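Local coordinates for protein CalsepRRP (Calystegia sepium, PDB 1JY5) that is a plant relative of the T2 ribonucleases, a family whose members generally bind and cleave RNA, at residues 43-48 with 117-122; 85-90 with 98-103; 153-158 with 164-169. One frame throughout, in Å; residues are numbered along the deposited sequence.

CalsepRRP illustrates how helices are laid against a sheet and a hairpin in an RNase T2 fold. Contact 1 joins strand 40-48 to helix 116-129, and contact 2, nested within its loop, sets a hairpin on helix 97-106; their centres lie about 14 Å apart. They touch: Trp46 NE1 probably hydrogen-bonds to Glu101 OE2 (3.2 Å), and Tyr119 CB packs on Trp102 CZ3 (3.8 Å). Strand 40-48 and helix 97-106 carry segments that in active T2 ribonucleases form the catalytic cleft. Contact 3 follows in series, reaching the same sheet as contact 1, with centres about 21 Å apart, and lies about 28 Å from contact 2, centre to centre.

Contact 1 of 3, residues 43-48 with 117-122; sequences KGLWPD and YEYFST
Tyr119 swings its CG anti to the backbone N (chi1 172°), which sends the ring off helix 116-129 toward strand 40-48, where Leu45 has the same first torsion and the two side chains lie alongside with their ends pointing opposite ways. The strand belongs to the antiparallel sheet of the RNase T2 fold, and its KGLWP sequence corresponds to the HGLWP segment of active T2 ribonucleases, with Lys43 in place of the histidine. Lys43 and Gly44 form a classic beta bulge opposite Ala11 on strand 7-14.

Within this sheet, strand 40-48 pairs with strand 7-14, and on its other margin the helix supplies a side-chain donor. Tyr119 OH gives its hydrogen to Leu45 O over 2.8 Å. The bond is bent at the acceptor, with a C=O···O angle of 127°, and the hydroxyl stands 20° from the carbonyl plane. Leu45 O lies at the ring edge, near the ring plane, 3.4 Å from Tyr119 CE1. The buried tyrosine thus brings its own polar atom to a main-chain acceptor, while Leu45 CB rests 3.8 Å from Tyr119 CE1 and its CD2 methyl also approaches this ring atom. A phenylalanine here would probably leave Leu45 O without its hydroxyl donor in a buried setting.

Next to it Phe120 takes Tyr119 CD2 over one face of its ring and packs on Trp79, Leu98 and Trp102. Trp46, on the far side of the strand from Tyr119, stacks on His105. On the helix, Thr122 OG1 reaches back one turn to Glu118 O at 2.7 Å, approaching from the face of that carbonyl plane opposite to Thr122 N.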
loop_
_atom_site.group_PDB
_atom_site.type_symbol
_atom_site.label_atom_id
_atom_site.label_comp_id
_atom_site.label_asym_id
_atom_site.label_seq_id
_atom_site.Cartn_x
_atom_site.Cartn_y
_atom_site.Cartn_z
ATOM N N LYS A 43 2.117 0.929 -0.497
ATOM C CA LYS A 43 1.748 2.049 -1.341
ATOM C C LYS A 43 1.531 3.172 -0.320
ATOM O O LYS A 43 2.105 4.264 -0.434
ATOM C CB LYS A 43 0.453 1.756 -2.096
ATOM C CG LYS A 43 -0.122 2.953 -2.823
ATOM C CD LYS A 43 0.851 3.513 -3.840
ATOM C CE LYS A 43 0.250 4.738 -4.493
ATOM N NZ LYS A 43 1.168 5.362 -5.478
ATOM N N GLY A 44 0.708 2.889 0.691
ATOM C CA GLY A 44 0.459 3.871 1.735
ATOM C C GLY A 44 -0.495 3.429 2.833
ATOM O O GLY A 44 -1.063 2.344 2.765
ATOM N N LEU A 45 -0.639 4.262 3.866
ATOM C CA LEU A 45 -1.572 4.002 4.964
ATOM C C LEU A 45 -2.438 5.243 4.881
ATOM O O LEU A 45 -1.978 6.351 5.157
ATOM C CB LEU A 45 -0.865 3.945 6.328
ATOM C CG LEU A 45 -1.812 3.763 7.534
ATOM C CD1 LEU A 45 -2.579 2.444 7.419
ATOM C CD2 LEU A 45 -1.000 3.777 8.827
ATOM N N TRP A 46 -3.688 5.068 4.484
ATOM C CA TRP A 46 -4.554 6.216 4.310
ATOM C C TRP A 46 -5.684 6.447 5.313
ATOM O O TRP A 46 -6.539 5.580 5.506
ATOM C CB TRP A 46 -5.180 6.176 2.907
ATOM C CG TRP A 46 -4.220 5.933 1.763
ATOM C CD1 TRP A 46 -2.927 6.363 1.664
ATOM C CD2 TRP A 46 -4.515 5.263 0.527
ATOM N NE1 TRP A 46 -2.400 6.004 0.440
ATOM C CE2 TRP A 46 -3.352 5.327 -0.275
ATOM C CE3 TRP A 46 -5.652 4.613 0.019
ATOM C CZ2 TRP A 46 -3.289 4.769 -1.556
ATOM C CZ3 TRP A 46 -5.586 4.055 -1.266
ATOM C CH2 TRP A 46 -4.410 4.141 -2.032
ATOM N N PRO A 47 -5.682 7.611 5.992
ATOM C CA PRO A 47 -6.775 7.874 6.935
ATOM C C PRO A 47 -7.929 8.150 5.965
ATOM O O PRO A 47 -7.793 8.989 5.068
ATOM C CB PRO A 47 -6.323 9.146 7.655
ATOM C CG PRO A 47 -4.822 9.034 7.632
ATOM C CD PRO A 47 -4.573 8.559 6.203
ATOM N N ASP A 48 -9.043 7.446 6.117
ATOM C CA ASP A 48 -10.167 7.619 5.198
ATOM C C ASP A 48 -11.496 7.885 5.888
ATOM O O ASP A 48 -11.631 7.701 7.094
ATOM C CB ASP A 48 -10.328 6.370 4.308
ATOM C CG ASP A 48 -9.237 6.246 3.249
ATOM O OD1 ASP A 48 -8.841 7.279 2.662
ATOM O OD2 ASP A 48 -8.785 5.111 2.987
ATOM N N TYR A 117 7.228 9.523 12.585
ATOM C CA TYR A 117 7.809 8.247 12.952
ATOM C C TYR A 117 6.717 7.252 13.279
ATOM O O TYR A 117 6.767 6.100 12.842
ATOM C CB TYR A 117 8.733 8.368 14.161
ATOM C CG TYR A 117 9.348 7.036 14.516
ATOM C CD1 TYR A 117 10.483 6.572 13.845
ATOM C CD2 TYR A 117 8.737 6.186 15.444
ATOM C CE1 TYR A 117 10.990 5.293 14.084
ATOM C CE2 TYR A 117 9.237 4.901 15.687
ATOM C CZ TYR A 117 10.364 4.463 14.997
ATOM O OH TYR A 117 10.860 3.190 15.198
ATOM N N GLU A 118 5.735 7.683 14.063
ATOM C CA GLU A 118 4.649 6.782 14.428
ATOM C C GLU A 118 3.864 6.402 13.182
ATOM O O GLU A 118 3.441 5.255 13.034
ATOM C CB GLU A 118 3.736 7.432 15.478
ATOM C CG GLU A 118 4.505 7.863 16.730
ATOM C CD GLU A 118 3.619 8.266 17.899
ATOM O OE1 GLU A 118 2.420 8.531 17.691
ATOM O OE2 GLU A 118 4.137 8.328 19.032
ATOM N N TYR A 119 3.682 7.355 12.273
ATOM C CA TYR A 119 2.946 7.055 11.048
ATOM C C TYR A 119 3.639 5.960 10.227
ATOM O O TYR A 119 3.033 4.930 9.918
ATOM C CB TYR A 119 2.787 8.314 10.189
ATOM C CG TYR A 119 2.211 8.024 8.813
ATOM C CD1 TYR A 119 0.862 7.692 8.650
ATOM C CD2 TYR A 119 3.025 8.052 7.682
ATOM C CE1 TYR A 119 0.340 7.396 7.387
ATOM C CE2 TYR A 119 2.520 7.756 6.421
ATOM C CZ TYR A 119 1.177 7.429 6.281
ATOM O OH TYR A 119 0.680 7.133 5.037
ATOM N N PHE A 120 4.909 6.174 9.883
ATOM C CA PHE A 120 5.643 5.202 9.074
ATOM C C PHE A 120 5.920 3.856 9.761
ATOM O O PHE A 120 5.801 2.799 9.131
ATOM C CB PHE A 120 6.957 5.815 8.560
ATOM C CG PHE A 120 6.762 6.860 7.488
ATOM C CD1 PHE A 120 6.794 8.218 7.797
ATOM C CD2 PHE A 120 6.505 6.482 6.171
ATOM C CE1 PHE A 120 6.568 9.185 6.809
ATOM C CE2 PHE A 120 6.277 7.441 5.178
ATOM C CZ PHE A 120 6.308 8.796 5.499
ATOM N N SER A 121 6.290 3.893 11.039
ATOM C CA SER A 121 6.569 2.664 11.784
ATOM C C SER A 121 5.301 1.835 11.987
ATOM O O SER A 121 5.334 0.599 11.941
ATOM C CB SER A 121 7.205 2.980 13.146
ATOM O OG SER A 121 6.362 3.786 13.943
ATOM N N THR A 122 4.178 2.508 12.205
ATOM C CA THR A 122 2.930 1.788 12.402
ATOM C C THR A 122 2.508 1.124 11.092
ATOM O O THR A 122 1.990 0.006 11.096
ATOM C CB THR A 122 1.833 2.731 12.932
ATOM O OG1 THR A 122 2.221 3.207 14.229
ATOM C CG2 THR A 122 0.503 1.998 13.053
#

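Contact 2 of 3, residues 85-90 with 98-103; sequences PSSSAC and LAYEWA. Unlike the reference sequence in segment 85-90: Pro85 (reference Met).
A beta-hairpin lying on a helix is the element here: the hairpin of strands 87-89 and 92-94 presents Ser87 and Ala89 from its first strand and Cys90 from its turn to Tyr100 and Ala103 of helix 97-106. The strand and helix segments run nearly alongside each other, 17° apart in direction, with their axes 8.2 Å apart at closest approach. Tyr100 makes the larger part of the contact. With chi1 at 172° its CG sits opposite the backbone N and beside the carbonyl carbon, and the CD1–CE1 side of the ring comes up to the strand.

Three consecutive residues then meet that side. Ser88 O comes up at the edge, near the ring plane, only 3.1 Å from Tyr100 CE1. Ala89 CB approaches obliquely and sits 3.5 Å from Tyr100 CD1, while Ser87 OG, also oblique, lies 3.6 Å from Tyr100 CD1 and close to Tyr100 CB as well. The far end of the tyrosine is held by its own helix, the hydroxyl being hydrogen-bonded to Lys104 NZ.

The second half of helix 97-106 enters the EWAKHGTC segment, which corresponds to the HEWxKHGTC signature of active T2 ribonucleases, with Tyr100 in the place of its first histidine.

At the hairpin turn, Cys90 adopts a left-handed backbone conformation and lays SG against the helix, 3.9 Å from Ala103 CB and 3.6 Å from Ala103 O. That carbonyl accepts a hydrogen bond from Thr107 OG1, and the disulfide of Cys90 to Cys57 fastens the exposed turn to another part of the chain.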
loop_
_atom_site.group_PDB
_atom_site.type_symbol
_atom_site.label_atom_id
_atom_site.label_comp_id
_atom_site.label_asym_id
_atom_site.label_seq_id
_atom_site.Cartn_x
_atom_site.Cartn_y
_atom_site.Cartn_z
ATOM N N PRO A 85 10.255 9.860 -12.335
ATOM C CA PRO A 85 9.755 11.236 -12.316
ATOM C C PRO A 85 9.178 11.587 -10.948
ATOM O O PRO A 85 8.447 10.796 -10.349
ATOM C CB PRO A 85 8.697 11.234 -13.418
ATOM C CG PRO A 85 8.191 9.826 -13.396
ATOM C CD PRO A 85 9.478 9.037 -13.275
ATOM N N SER A 86 9.520 12.771 -10.455
ATOM C CA SER A 86 9.048 13.226 -9.154
ATOM C C SER A 86 7.526 13.320 -9.100
ATOM O O SER A 86 6.880 13.675 -10.085
ATOM C CB SER A 86 9.662 14.589 -8.827
ATOM O OG SER A 86 9.175 15.084 -7.593
ATOM N N SER A 87 6.963 12.989 -7.942
ATOM C CA SER A 87 5.519 13.048 -7.742
ATOM C C SER A 87 5.185 14.386 -7.093
ATOM O O SER A 87 6.083 15.119 -6.687
ATOM C CB SER A 87 5.068 11.900 -6.835
ATOM O OG SER A 87 5.768 11.924 -5.600
ATOM N N SER A 88 3.901 14.713 -6.993
ATOM C CA SER A 88 3.521 15.979 -6.384
ATOM C C SER A 88 2.278 15.854 -5.529
ATOM O O SER A 88 1.401 15.028 -5.785
ATOM C CB SER A 88 3.289 17.051 -7.455
ATOM O OG SER A 88 2.193 16.718 -8.285
ATOM N N ALA A 89 2.208 16.688 -4.503
ATOM C CA ALA A 89 1.063 16.678 -3.617
ATOM C C ALA A 89 1.064 17.903 -2.727
ATOM O O ALA A 89 2.119 18.429 -2.377
ATOM C CB ALA A 89 1.075 15.418 -2.761
ATOM N N CYS A 90 -0.135 18.354 -2.380
ATOM C CA CYS A 90 -0.305 19.491 -1.488
ATOM C C CYS A 90 0.400 20.763 -1.960
ATOM O O CYS A 90 0.885 21.541 -1.142
ATOM C CB CYS A 90 0.203 19.109 -0.099
ATOM S SG CYS A 90 -0.407 17.492 0.487
ATOM N N LEU A 98 7.833 8.764 0.180
ATOM C CA LEU A 98 7.600 8.934 1.611
ATOM C C LEU A 98 7.131 10.361 1.903
ATOM O O LEU A 98 6.170 10.560 2.643
ATOM C CB LEU A 98 8.882 8.644 2.403
ATOM C CG LEU A 98 9.586 7.307 2.129
ATOM C CD1 LEU A 98 10.823 7.178 3.023
ATOM C CD2 LEU A 98 8.622 6.145 2.391
ATOM N N ALA A 99 7.809 11.353 1.330
ATOM C CA ALA A 99 7.430 12.745 1.547
ATOM C C ALA A 99 6.025 12.973 0.989
ATOM O O ALA A 99 5.223 13.720 1.561
ATOM C CB ALA A 99 8.429 13.682 0.869
ATOM N N TYR A 100 5.731 12.308 -0.123
ATOM C CA TYR A 100 4.422 12.411 -0.778
ATOM C C TYR A 100 3.289 11.866 0.111
ATOM O O TYR A 100 2.283 12.544 0.337
ATOM C CB TYR A 100 4.452 11.645 -2.110
ATOM C CG TYR A 100 3.111 11.510 -2.805
ATOM C CD1 TYR A 100 2.687 12.446 -3.742
ATOM C CD2 TYR A 100 2.280 10.432 -2.535
ATOM C CE1 TYR A 100 1.465 12.304 -4.399
ATOM C CE2 TYR A 100 1.059 10.281 -3.178
ATOM C CZ TYR A 100 0.654 11.213 -4.108
ATOM O OH TYR A 100 -0.560 11.042 -4.752
ATOM N N GLU A 101 3.458 10.641 0.606
ATOM C CA GLU A 101 2.451 10.010 1.453
ATOM C C GLU A 101 2.312 10.713 2.801
ATOM O O GLU A 101 1.217 10.787 3.356
ATOM C CB GLU A 101 2.789 8.529 1.664
ATOM C CG GLU A 101 2.703 7.689 0.390
ATOM C CD GLU A 101 1.286 7.596 -0.160
ATOM O OE1 GLU A 101 1.126 7.419 -1.388
ATOM O OE2 GLU A 101 0.323 7.682 0.634
ATOM N N TRP A 102 3.416 11.219 3.336
ATOM C CA TRP A 102 3.343 11.914 4.612
ATOM C C TRP A 102 2.525 13.192 4.466
ATOM O O TRP A 102 1.582 13.426 5.214
ATOM C CB TRP A 102 4.727 12.299 5.126
ATOM C CG TRP A 102 4.600 13.272 6.242
ATOM C CD1 TRP A 102 4.912 14.600 6.216
ATOM C CD2 TRP A 102 4.021 13.018 7.527
ATOM N NE1 TRP A 102 4.556 15.191 7.407
ATOM C CE2 TRP A 102 4.007 14.240 8.228
ATOM C CE3 TRP A 102 3.505 11.872 8.150
ATOM C CZ2 TRP A 102 3.501 14.354 9.528
ATOM C CZ3 TRP A 102 2.999 11.984 9.446
ATOM C CH2 TRP A 102 3.003 13.222 10.119
ATOM N N ALA A 103 2.901 14.021 3.502
ATOM C CA ALA A 103 2.206 15.279 3.280
ATOM C C ALA A 103 0.733 15.071 2.966
ATOM O O ALA A 103 -0.144 15.683 3.581
ATOM C CB ALA A 103 2.877 16.056 2.144
#

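Contact 3 of 3, residues 153-158 with 164-169; sequences GIMSAI and VTPVVK
Helix 151-162 ends shortly before the chain turns back as an extended run into strand 167-171, so that Met155 and Pro166 become the closest backbone pair, their CA atoms 6.8 Å apart. No hydrogen bond crosses between 153-158 and 164-169, and what joins helix to strand is apolar packing by Met155, Ile158, Pro166 and Val168.

Pro166, which directs its ring toward the helix just ahead of the strand, is touched by both helical side chains. Ile158 reaches it at a slant: CG2 lies 3.8 Å from Pro166 CG and 4.0 Å from Pro166 CD. With chi1 at -60° Ile158 CG2 stands opposite the backbone N, and CG2, CB and CD1 of the isoleucine share the proline CG almost equally.

Met155 serves the next part of the strand. Its chain is bent at both chi2 (-76°) and chi3 (-92°), so that the sulfur is carried out to the extended segment and the methyl turns off beside the Pro166 carbonyl. Met155 SD rests 3.6 Å from Val168 CG2 and stands 4.2 Å from Pro166 CG. The methyl lies beside the backbone, with Met155 CE 3.8 Å from Pro166 O and within loose reach of Thr165 CG2. The flexible thioether thus bridges from the proline to the valine two residues on.

Behind Ile158 stand Ile132 and Leu136 of helix 132-137, and Leu136 also meets Ile154. On the sheet side, strand 174-182 runs antiparallel to strand 167-171, placing Val178 and Ile180 against Pro166 and Val175 against Val168, so the contact seats helix 151-162 on this part of the T2 sheet.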
loop_
_atom_site.group_PDB
_atom_site.type_symbol
_atom_site.label_atom_id
_atom_site.label_comp_id
_atom_site.label_asym_id
_atom_site.label_seq_id
_atom_site.Cartn_x
_atom_site.Cartn_y
_atom_site.Cartn_z
ATOM N N GLY A 153 -10.804 -16.234 -6.308
ATOM C CA GLY A 153 -9.927 -17.125 -5.572
ATOM C C GLY A 153 -8.914 -16.353 -4.745
ATOM O O GLY A 153 -8.593 -16.741 -3.623
ATOM N N ILE A 154 -8.395 -15.265 -5.303
ATOM C CA ILE A 154 -7.433 -14.443 -4.577
ATOM C C ILE A 154 -8.168 -13.763 -3.422
ATOM O O ILE A 154 -7.662 -13.698 -2.302
ATOM C CB ILE A 154 -6.801 -13.387 -5.501
ATOM C CG1 ILE A 154 -5.887 -14.089 -6.513
ATOM C CG2 ILE A 154 -6.041 -12.351 -4.676
ATOM C CD1 ILE A 154 -5.247 -13.168 -7.525
ATOM N N MET A 155 -9.371 -13.278 -3.716
ATOM C CA MET A 155 -10.234 -12.616 -2.737
ATOM C C MET A 155 -10.542 -13.560 -1.575
ATOM O O MET A 155 -10.344 -13.219 -0.407
ATOM C CB MET A 155 -11.562 -12.215 -3.390
ATOM C CG MET A 155 -11.466 -11.178 -4.495
ATOM S SD MET A 155 -11.218 -9.526 -3.861
ATOM C CE MET A 155 -12.916 -8.923 -3.731
ATOM N N SER A 156 -11.036 -14.748 -1.910
ATOM C CA SER A 156 -11.390 -15.749 -0.910
ATOM C C SER A 156 -10.189 -16.167 -0.073
ATOM O O SER A 156 -10.309 -16.384 1.132
ATOM C CB SER A 156 -12.004 -16.978 -1.592
ATOM O OG SER A 156 -12.300 -17.989 -0.642
ATOM N N ALA A 157 -9.031 -16.281 -0.709
ATOM C CA ALA A 157 -7.822 -16.668 0.008
ATOM C C ALA A 157 -7.496 -15.628 1.080
ATOM O O ALA A 157 -7.223 -15.972 2.228
ATOM C CB ALA A 157 -6.651 -16.806 -0.967
ATOM N N ILE A 158 -7.528 -14.352 0.708
ATOM C CA ILE A 158 -7.234 -13.293 1.673
ATOM C C ILE A 158 -8.327 -13.235 2.740
ATOM O O ILE A 158 -8.036 -13.177 3.933
ATOM C CB ILE A 158 -7.110 -11.932 0.968
ATOM C CG1 ILE A 158 -5.974 -12.004 -0.052
ATOM C CG2 ILE A 158 -6.841 -10.828 1.986
ATOM C CD1 ILE A 158 -5.846 -10.795 -0.934
ATOM N N VAL A 164 -11.727 -10.587 6.820
ATOM C CA VAL A 164 -12.259 -9.355 6.254
ATOM C C VAL A 164 -12.005 -9.406 4.747
ATOM O O VAL A 164 -11.095 -10.095 4.277
ATOM C CB VAL A 164 -11.620 -8.069 6.865
ATOM C CG1 VAL A 164 -12.099 -7.890 8.302
ATOM C CG2 VAL A 164 -10.093 -8.143 6.811
ATOM N N THR A 165 -12.816 -8.686 3.991
ATOM C CA THR A 165 -12.680 -8.696 2.551
ATOM C C THR A 165 -11.828 -7.538 2.053
ATOM O O THR A 165 -12.062 -6.380 2.402
ATOM C CB THR A 165 -14.077 -8.665 1.887
ATOM O OG1 THR A 165 -14.831 -9.796 2.347
ATOM C CG2 THR A 165 -13.960 -8.733 0.369
ATOM N N PRO A 166 -10.802 -7.847 1.250
ATOM C CA PRO A 166 -9.922 -6.815 0.709
ATOM C C PRO A 166 -10.537 -6.157 -0.514
ATOM O O PRO A 166 -11.520 -6.645 -1.068
ATOM C CB PRO A 166 -8.669 -7.599 0.345
ATOM C CG PRO A 166 -9.254 -8.891 -0.156
ATOM C CD PRO A 166 -10.303 -9.191 0.904
ATOM N N VAL A 167 -9.956 -5.036 -0.917
ATOM C CA VAL A 167 -10.404 -4.337 -2.105
ATOM C C VAL A 167 -9.224 -4.534 -3.056
ATOM O O VAL A 167 -8.073 -4.362 -2.657
ATOM C CB VAL A 167 -10.644 -2.832 -1.825
ATOM C CG1 VAL A 167 -11.014 -2.112 -3.115
ATOM C CG2 VAL A 167 -11.779 -2.671 -0.808
ATOM N N VAL A 168 -9.501 -4.939 -4.290
ATOM C CA VAL A 168 -8.437 -5.160 -5.262
ATOM C C VAL A 168 -8.600 -4.291 -6.503
ATOM O O VAL A 168 -9.699 -4.157 -7.038
ATOM C CB VAL A 168 -8.378 -6.638 -5.732
ATOM C CG1 VAL A 168 -7.198 -6.821 -6.682
ATOM C CG2 VAL A 168 -8.238 -7.583 -4.534
ATOM N N LYS A 169 -7.493 -3.704 -6.952
ATOM C CA LYS A 169 -7.485 -2.869 -8.145
ATOM C C LYS A 169 -6.530 -3.516 -9.143
ATOM O O LYS A 169 -5.490 -4.061 -8.757
ATOM C CB LYS A 169 -7.000 -1.452 -7.811
ATOM C CG LYS A 169 -7.799 -0.742 -6.718
ATOM C CD LYS A 169 -9.264 -0.580 -7.093
ATOM C CE LYS A 169 -9.997 0.302 -6.089
ATOM N NZ LYS A 169 -11.446 0.402 -6.411
#